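Local structure of D-glyceraldehyde dehydrogenase (NADP(+)) (Thermoplasma acidophilum, 5IZD) at residues K22-P25 with V26-Q29; E124-S127 with S128-I132; G325-Q328 with A329-I333. The protein catalyses the NADP-dependent oxidation of D-glyceraldehyde to (R)-glycerate in the non-phosphorylated Entner-Doudoroff pathway, working as a homotetramer. One frame throughout, in Å; residues are numbered along the deposited sequence.

Contact 1: K22-P25 with V26-Q29; sequences KYSP and VTGQ
The first torsion of Ser24 (chi1 167°) swings OG to the side remote from its own nitrogen and close to its carbonyl, while that of Thr27 (70°) tucks OG1 between its backbone nitrogen and carbonyl carbon; the two side chains thereby meet inside the turn. Ser24 OG accepts two backbone N-H groups, from Val26 N at 3.0 Å and, on a straighter path, from Thr27 N at 3.1 Å. One hydroxyl thus satisfies two successive backbone amides on the inside of the bend. Thr27 OG1 lies 3.2 Å from Ser24 CB and accepts from Gln29 N, forming an ST turn.

The backbone of Ser24 is gripped as well. Its N-H runs almost straight (176°) to Gln29 O at 2.9 Å, and its carbonyl O takes the N-H of Gly28 at 2.8 Å on a more bent path. Gly28 has a positive phi, a backbone conformation that glycine adopts readily, and its carbonyl O meets the edge of the Tyr23 ring at CD2, 3.3 Å away. The amide of Gln29 folds back, its NE2 donating to Thr27 O from above the carbonyl plane.

Outside the turn, Tyr361 touches both Tyr23 and Pro25, and the Lys22 amine bonds to the backbone oxygens of Asp176 and Glu89. Asp176 belongs to a probable NADP(+)-binding segment, although this turn does not itself reach the cofactor. The arrangement is the connecting loop of a beta hairpin, with an ST turn at Thr27, joining strand 19-23, outermost within this chain, to strand 30-35 in the N-terminal sheet.

Contact 2: E124-S127 with S128-I132; sequences EGTS and SHRKI
Ser127 and Arg130, the residues most deeply engaged here, face each other across a type I beta turn. Ser127 O receives the N-H of Arg130 at 3.2 Å, from well above the carbonyl plane, and this bond closes the turn. With chi1 at 67°, the hydroxyl of Ser127 is turned back over the bend, where OG accepts a weak bond from His129 N and packs against the aliphatic part of Arg130, 3.5 Å from its CD.

From CG to NE the arginine is extended, which carries its guanidinium over to Thr126. There NH1 donates to Thr126 OG1 at 3.1 Å, the hydroxyl lying at the edge of the guanidinium and only 5° out of its plane. Asp476 forms a salt bridge with NE, fixing the flat group from a second direction.

Gly125 fits tightly against the returning strand: a beta carbon here would clash with the backbone of Arg130. Its N-H makes a weak 3.2 Å bond to Arg130 O, beside the antiparallel non-hydrogen-bonded pair Glu124 and Lys131. Around the hairpin, Glu124 hydrogen-bonds to Ser61 of the third subunit, while Lys131 NZ hydrogen-bonds to Tyr477 OH and makes a salt bridge to Glu426 of the fourth subunit.

The chemistry implies a turn in which the Gly125 and His129 N-H bonds are weak, while the Arg130 guanidinium, held by Thr126 OG1 and by its bridge to Asp476, is probably the firmer link.

Contact 3: G325-Q328 with A329-I333; sequences GALQ and ATSEI
Thr330 and Ser331 each spend two donors on one carbonyl of the preceding helical turn. Ala326 O accepts from Thr330 N at 3.0 Å and from Thr330 OG1 at 2.7 Å, the two arriving from opposite faces of the carbonyl plane. Leu327 O is treated alike: Ser331 N reaches it at 3.1 Å and Ser331 OG at 3.0 Å, again from opposite faces. The torsions explain the pattern, since chi1 of -52° in Thr330 and -48° in Ser331 sets each hydroxyl beside its own nitrogen, leaning back along the helix.

These hydroxyls supplement the ordinary alpha-helical bonds and do not replace them. Ala329 N still donates to Gly325 O, and Glu332 N to Gln328 O at 3.1 Å. Between side chains, Gln328 and Glu332 cross at an angle, their amide and carboxylate planes 50° apart. NE2 of Gln328 meets OE2 of Glu332 at 3.1 Å in a weak, bent bond, while the glutamate CG lies 3.4 Å from Gln328 O.

A valine in place of Thr330 would probably deprive Ala326 O of its second donor and put a methyl group, unable to bond, against that oxygen.

The contact belongs to the first turns of helix 324-339, where Asn323 accepts the N-H of Ala326. Its buried side, at Thr330, packs on the loop residues Leu321 and Ala384, while Leu327 rests on Gln350 and Phe363; Gln328 and Glu332 are exposed. Further along the chain, the helix is followed by strand 343-346, an outermost strand of the seven-stranded mixed sheet.

From the N terminus, the chain first meets contact 1, which turns strand 19-23 back toward strand 30-35 within the four-stranded mixed sheet. Much later contact 2 closes the hairpin between strands 120-124 and 130-145, about 50 Å from contact 1 at the nearest atoms and on the opposite side of the chain's centre. Contact 3 closes no loop; it lies within helix 324-339, before strand 343-346. The three are in series, none nested or crossed. Contacts 1 and 3 are neighbours, about 8 Å apart at their nearest atoms without touching, whereas contact 2 lies on a hairpin that projects from the body of its chain and meets other subunits of the tetramer.

Contact 1: K22-P25 with V26-Q29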
loop_
_atom_site.group_PDB
_atom_site.type_symbol
_atom_site.label_atom_id
_atom_site.label_comp_id
_atom_site.label_asym_id
_atom_site.label_seq_id
_atom_site.Cartn_x
_atom_site.Cartn_y
_atom_site.Cartn_z
ATOM N N LYS A 22 3.234 35.504 30.753
ATOM C CA LYS A 22 2.350 34.330 30.816
ATOM C C LYS A 22 1.582 34.349 32.142
ATOM O O LYS A 22 2.202 34.443 33.217
ATOM C CB LYS A 22 3.194 33.057 30.725
ATOM C CG LYS A 22 2.560 31.781 31.279
ATOM C CD LYS A 22 1.389 31.378 30.469
ATOM C CE LYS A 22 0.730 30.172 31.114
ATOM N NZ LYS A 22 -0.653 29.986 30.546
ATOM N N TYR A 23 0.263 34.285 32.049
ATOM C CA TYR A 23 -0.687 34.162 33.167
ATOM C C TYR A 23 -1.083 32.749 33.527
ATOM O O TYR A 23 -1.300 31.885 32.619
ATOM C CB TYR A 23 -1.986 34.914 32.826
ATOM C CG TYR A 23 -1.785 36.399 32.865
ATOM C CD1 TYR A 23 -1.232 37.089 31.788
ATOM C CD2 TYR A 23 -2.082 37.117 34.034
ATOM C CE1 TYR A 23 -1.008 38.486 31.868
ATOM C CE2 TYR A 23 -1.897 38.475 34.094
ATOM C CZ TYR A 23 -1.366 39.131 32.997
ATOM O OH TYR A 23 -1.144 40.463 33.104
ATOM N N SER A 24 -1.192 32.501 34.833
ATOM C CA SER A 24 -1.782 31.263 35.365
ATOM C C SER A 24 -3.298 31.275 35.198
ATOM O O SER A 24 -3.952 32.211 35.640
ATOM C CB SER A 24 -1.492 31.099 36.855
ATOM O OG SER A 24 -2.299 30.071 37.429
ATOM N N PRO A 25 -3.865 30.210 34.638
ATOM C CA PRO A 25 -5.338 30.183 34.582
ATOM C C PRO A 25 -5.985 29.782 35.894
ATOM O O PRO A 25 -7.188 29.900 36.027
ATOM C CB PRO A 25 -5.635 29.129 33.485
ATOM C CG PRO A 25 -4.496 28.234 33.524
ATOM C CD PRO A 25 -3.295 29.126 33.815
ATOM N N VAL A 26 -5.169 29.302 36.830
ATOM C CA VAL A 26 -5.626 28.853 38.137
ATOM C C VAL A 26 -5.737 30.023 39.083
ATOM O O VAL A 26 -6.677 30.077 39.844
ATOM C CB VAL A 26 -4.663 27.752 38.679
ATOM C CG1 VAL A 26 -4.973 27.343 40.093
ATOM C CG2 VAL A 26 -4.702 26.521 37.780
ATOM N N THR A 27 -4.751 30.922 39.050
ATOM C CA THR A 27 -4.676 32.080 39.942
ATOM C C THR A 27 -4.892 33.456 39.277
ATOM O O THR A 27 -5.144 34.437 39.964
ATOM C CB THR A 27 -3.292 32.163 40.634
ATOM O OG1 THR A 27 -2.313 32.515 39.660
ATOM C CG2 THR A 27 -2.890 30.816 41.229
ATOM N N GLY A 28 -4.743 33.525 37.950
ATOM C CA GLY A 28 -4.853 34.760 37.208
ATOM C C GLY A 28 -3.665 35.678 37.334
ATOM O O GLY A 28 -3.774 36.814 36.908
ATOM N N GLN A 29 -2.570 35.237 37.968
ATOM C CA GLN A 29 -1.379 36.062 38.190
ATOM C C GLN A 29 -0.310 35.671 37.174
ATOM O O GLN A 29 -0.321 34.562 36.623
ATOM C CB GLN A 29 -0.796 35.842 39.588
ATOM C CG GLN A 29 -1.749 36.120 40.744
ATOM C CD GLN A 29 -2.544 37.434 40.591
ATOM O OE1 GLN A 29 -1.983 38.506 40.509
ATOM N NE2 GLN A 29 -3.877 37.329 40.543
#

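Contact 2: E124-S127 with S128-I132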
loop_
_atom_site.group_PDB
_atom_site.type_symbol
_atom_site.label_atom_id
_atom_site.label_comp_id
_atom_site.label_asym_id
_atom_site.label_seq_id
_atom_site.Cartn_x
_atom_site.Cartn_y
_atom_site.Cartn_z
ATOM N N GLU A 124 5.824 0.521 -14.092
ATOM C CA GLU A 124 6.033 0.276 -15.531
ATOM C C GLU A 124 6.111 1.586 -16.328
ATOM O O GLU A 124 5.290 2.452 -16.119
ATOM C CB GLU A 124 4.875 -0.573 -16.083
ATOM C CG GLU A 124 5.211 -2.023 -16.221
ATOM C CD GLU A 124 4.058 -2.792 -16.886
ATOM O OE1 GLU A 124 4.200 -3.298 -18.037
ATOM O OE2 GLU A 124 2.994 -2.881 -16.221
ATOM N N GLY A 125 7.090 1.711 -17.239
ATOM C CA GLY A 125 7.159 2.827 -18.160
ATOM C C GLY A 125 6.337 2.531 -19.390
ATOM O O GLY A 125 5.573 1.577 -19.407
ATOM N N THR A 126 6.511 3.351 -20.409
ATOM C CA THR A 126 5.742 3.227 -21.652
ATOM C C THR A 126 6.404 2.351 -22.687
ATOM O O THR A 126 5.863 2.234 -23.766
ATOM C CB THR A 126 5.415 4.620 -22.230
ATOM O OG1 THR A 126 6.606 5.450 -22.282
ATOM C CG2 THR A 126 4.388 5.315 -21.282
ATOM N N SER A 127 7.572 1.772 -22.388
ATOM C CA SER A 127 8.101 0.637 -23.157
ATOM C C SER A 127 8.789 -0.286 -22.192
ATOM O O SER A 127 8.919 0.024 -20.991
ATOM C CB SER A 127 9.098 1.058 -24.251
ATOM O OG SER A 127 10.246 1.563 -23.601
ATOM N N SER A 128 9.215 -1.438 -22.735
ATOM C CA SER A 128 9.910 -2.431 -21.915
ATOM C C SER A 128 11.255 -1.944 -21.420
ATOM O O SER A 128 11.770 -2.527 -20.505
ATOM C CB SER A 128 10.170 -3.716 -22.702
ATOM O OG SER A 128 11.118 -3.465 -23.703
ATOM N N HIS A 129 11.864 -0.940 -22.043
ATOM C CA HIS A 129 13.129 -0.410 -21.532
ATOM C C HIS A 129 12.992 0.978 -20.888
ATOM O O HIS A 129 13.898 1.797 -20.988
ATOM C CB HIS A 129 14.182 -0.424 -22.637
ATOM C CG HIS A 129 14.741 -1.782 -22.892
ATOM N ND1 HIS A 129 13.985 -2.791 -23.438
ATOM C CD2 HIS A 129 15.954 -2.319 -22.627
ATOM C CE1 HIS A 129 14.722 -3.885 -23.555
ATOM N NE2 HIS A 129 15.917 -3.626 -23.054
ATOM N N ARG A 130 11.838 1.194 -20.261
ATOM C CA ARG A 130 11.518 2.380 -19.505
ATOM C C ARG A 130 10.891 1.979 -18.165
ATOM O O ARG A 130 10.087 1.034 -18.106
ATOM C CB ARG A 130 10.529 3.248 -20.269
ATOM C CG ARG A 130 11.194 4.102 -21.328
ATOM C CD ARG A 130 10.163 4.804 -22.196
ATOM N NE ARG A 130 10.830 5.580 -23.225
ATOM C CZ ARG A 130 10.258 6.492 -23.994
ATOM N NH1 ARG A 130 8.958 6.743 -23.919
ATOM N NH2 ARG A 130 10.991 7.121 -24.895
ATOM N N LYS A 131 11.255 2.703 -17.126
ATOM C CA LYS A 131 10.612 2.590 -15.798
ATOM C C LYS A 131 10.360 3.990 -15.252
ATOM O O LYS A 131 10.992 4.963 -15.672
ATOM C CB LYS A 131 11.469 1.776 -14.794
ATOM C CG LYS A 131 11.686 0.291 -15.176
ATOM C CD LYS A 131 10.379 -0.509 -15.101
ATOM C CE LYS A 131 10.474 -1.969 -15.514
ATOM N NZ LYS A 131 10.705 -2.150 -16.983
ATOM N N ILE A 132 9.440 4.079 -14.304
ATOM C CA ILE A 132 9.166 5.323 -13.591
ATOM C C ILE A 132 9.427 5.084 -12.088
ATOM O O ILE A 132 8.764 4.282 -11.458
ATOM C CB ILE A 132 7.744 5.793 -13.896
ATOM C CG1 ILE A 132 7.592 6.037 -15.389
ATOM C CG2 ILE A 132 7.422 7.090 -13.121
ATOM C CD1 ILE A 132 6.156 6.291 -15.794
#

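Contact 3: G325-Q328 with A329-I333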
loop_
_atom_site.group_PDB
_atom_site.type_symbol
_atom_site.label_atom_id
_atom_site.label_comp_id
_atom_site.label_asym_id
_atom_site.label_seq_id
_atom_site.Cartn_x
_atom_site.Cartn_y
_atom_site.Cartn_z
ATOM N N GLY A 325 -9.712 36.007 28.192
ATOM C CA GLY A 325 -10.543 36.170 26.995
ATOM C C GLY A 325 -11.446 34.940 26.693
ATOM O O GLY A 325 -12.560 35.096 26.249
ATOM N N ALA A 326 -10.975 33.734 26.956
ATOM C CA ALA A 326 -11.816 32.488 26.837
ATOM C C ALA A 326 -12.949 32.534 27.852
ATOM O O ALA A 326 -14.077 32.185 27.543
ATOM C CB ALA A 326 -10.978 31.247 27.082
ATOM N N LEU A 327 -12.662 33.022 29.071
ATOM C CA LEU A 327 -13.716 33.191 30.074
ATOM C C LEU A 327 -14.796 34.182 29.633
ATOM O O LEU A 327 -16.008 33.887 29.780
ATOM C CB LEU A 327 -13.128 33.628 31.439
ATOM C CG LEU A 327 -14.097 34.000 32.547
ATOM C CD1 LEU A 327 -15.044 32.814 32.776
ATOM C CD2 LEU A 327 -13.374 34.477 33.846
ATOM N N GLN A 328 -14.374 35.368 29.159
ATOM C CA GLN A 328 -15.305 36.349 28.652
ATOM C C GLN A 328 -16.131 35.769 27.476
ATOM O O GLN A 328 -17.303 36.012 27.392
ATOM C CB GLN A 328 -14.586 37.610 28.156
ATOM C CG GLN A 328 -15.547 38.753 27.801
ATOM C CD GLN A 328 -14.876 40.006 27.224
ATOM O OE1 GLN A 328 -14.259 40.761 27.944
ATOM N NE2 GLN A 328 -15.030 40.239 25.923
ATOM N N ALA A 329 -15.475 35.074 26.550
ATOM C CA ALA A 329 -16.156 34.552 25.372
ATOM C C ALA A 329 -17.232 33.506 25.791
ATOM O O ALA A 329 -18.335 33.533 25.318
ATOM C CB ALA A 329 -15.140 33.996 24.363
ATOM N N THR A 330 -16.892 32.631 26.724
ATOM C CA THR A 330 -17.814 31.664 27.246
ATOM C C THR A 330 -19.030 32.331 27.887
ATOM O O THR A 330 -20.156 31.887 27.632
ATOM C CB THR A 330 -17.094 30.714 28.212
ATOM O OG1 THR A 330 -15.937 30.171 27.588
ATOM C CG2 THR A 330 -17.992 29.614 28.672
ATOM N N SER A 331 -18.837 33.409 28.669
ATOM C CA SER A 331 -19.985 34.133 29.270
ATOM C C SER A 331 -20.901 34.751 28.252
ATOM O O SER A 331 -22.086 34.718 28.424
ATOM C CB SER A 331 -19.576 35.277 30.240
ATOM O OG SER A 331 -18.614 34.764 31.095
ATOM N N GLU A 332 -20.326 35.344 27.217
ATOM C CA GLU A 332 -21.089 35.911 26.097
ATOM C C GLU A 332 -21.967 34.863 25.406
ATOM O O GLU A 332 -23.104 35.154 25.130
ATOM C CB GLU A 332 -20.144 36.541 25.069
ATOM C CG GLU A 332 -19.542 37.864 25.567
ATOM C CD GLU A 332 -18.393 38.349 24.707
ATOM O OE1 GLU A 332 -17.965 37.622 23.789
ATOM O OE2 GLU A 332 -17.891 39.447 24.975
ATOM N N ILE A 333 -21.396 33.675 25.146
ATOM C CA ILE A 333 -22.076 32.551 24.512
ATOM C C ILE A 333 -23.279 32.175 25.390
ATOM O O ILE A 333 -24.398 32.104 24.904
ATOM C CB ILE A 333 -21.120 31.348 24.248
ATOM C CG1 ILE A 333 -20.269 31.591 22.986
ATOM C CG2 ILE A 333 -21.861 30.050 23.936
ATOM C CD1 ILE A 333 -18.958 30.787 22.942
#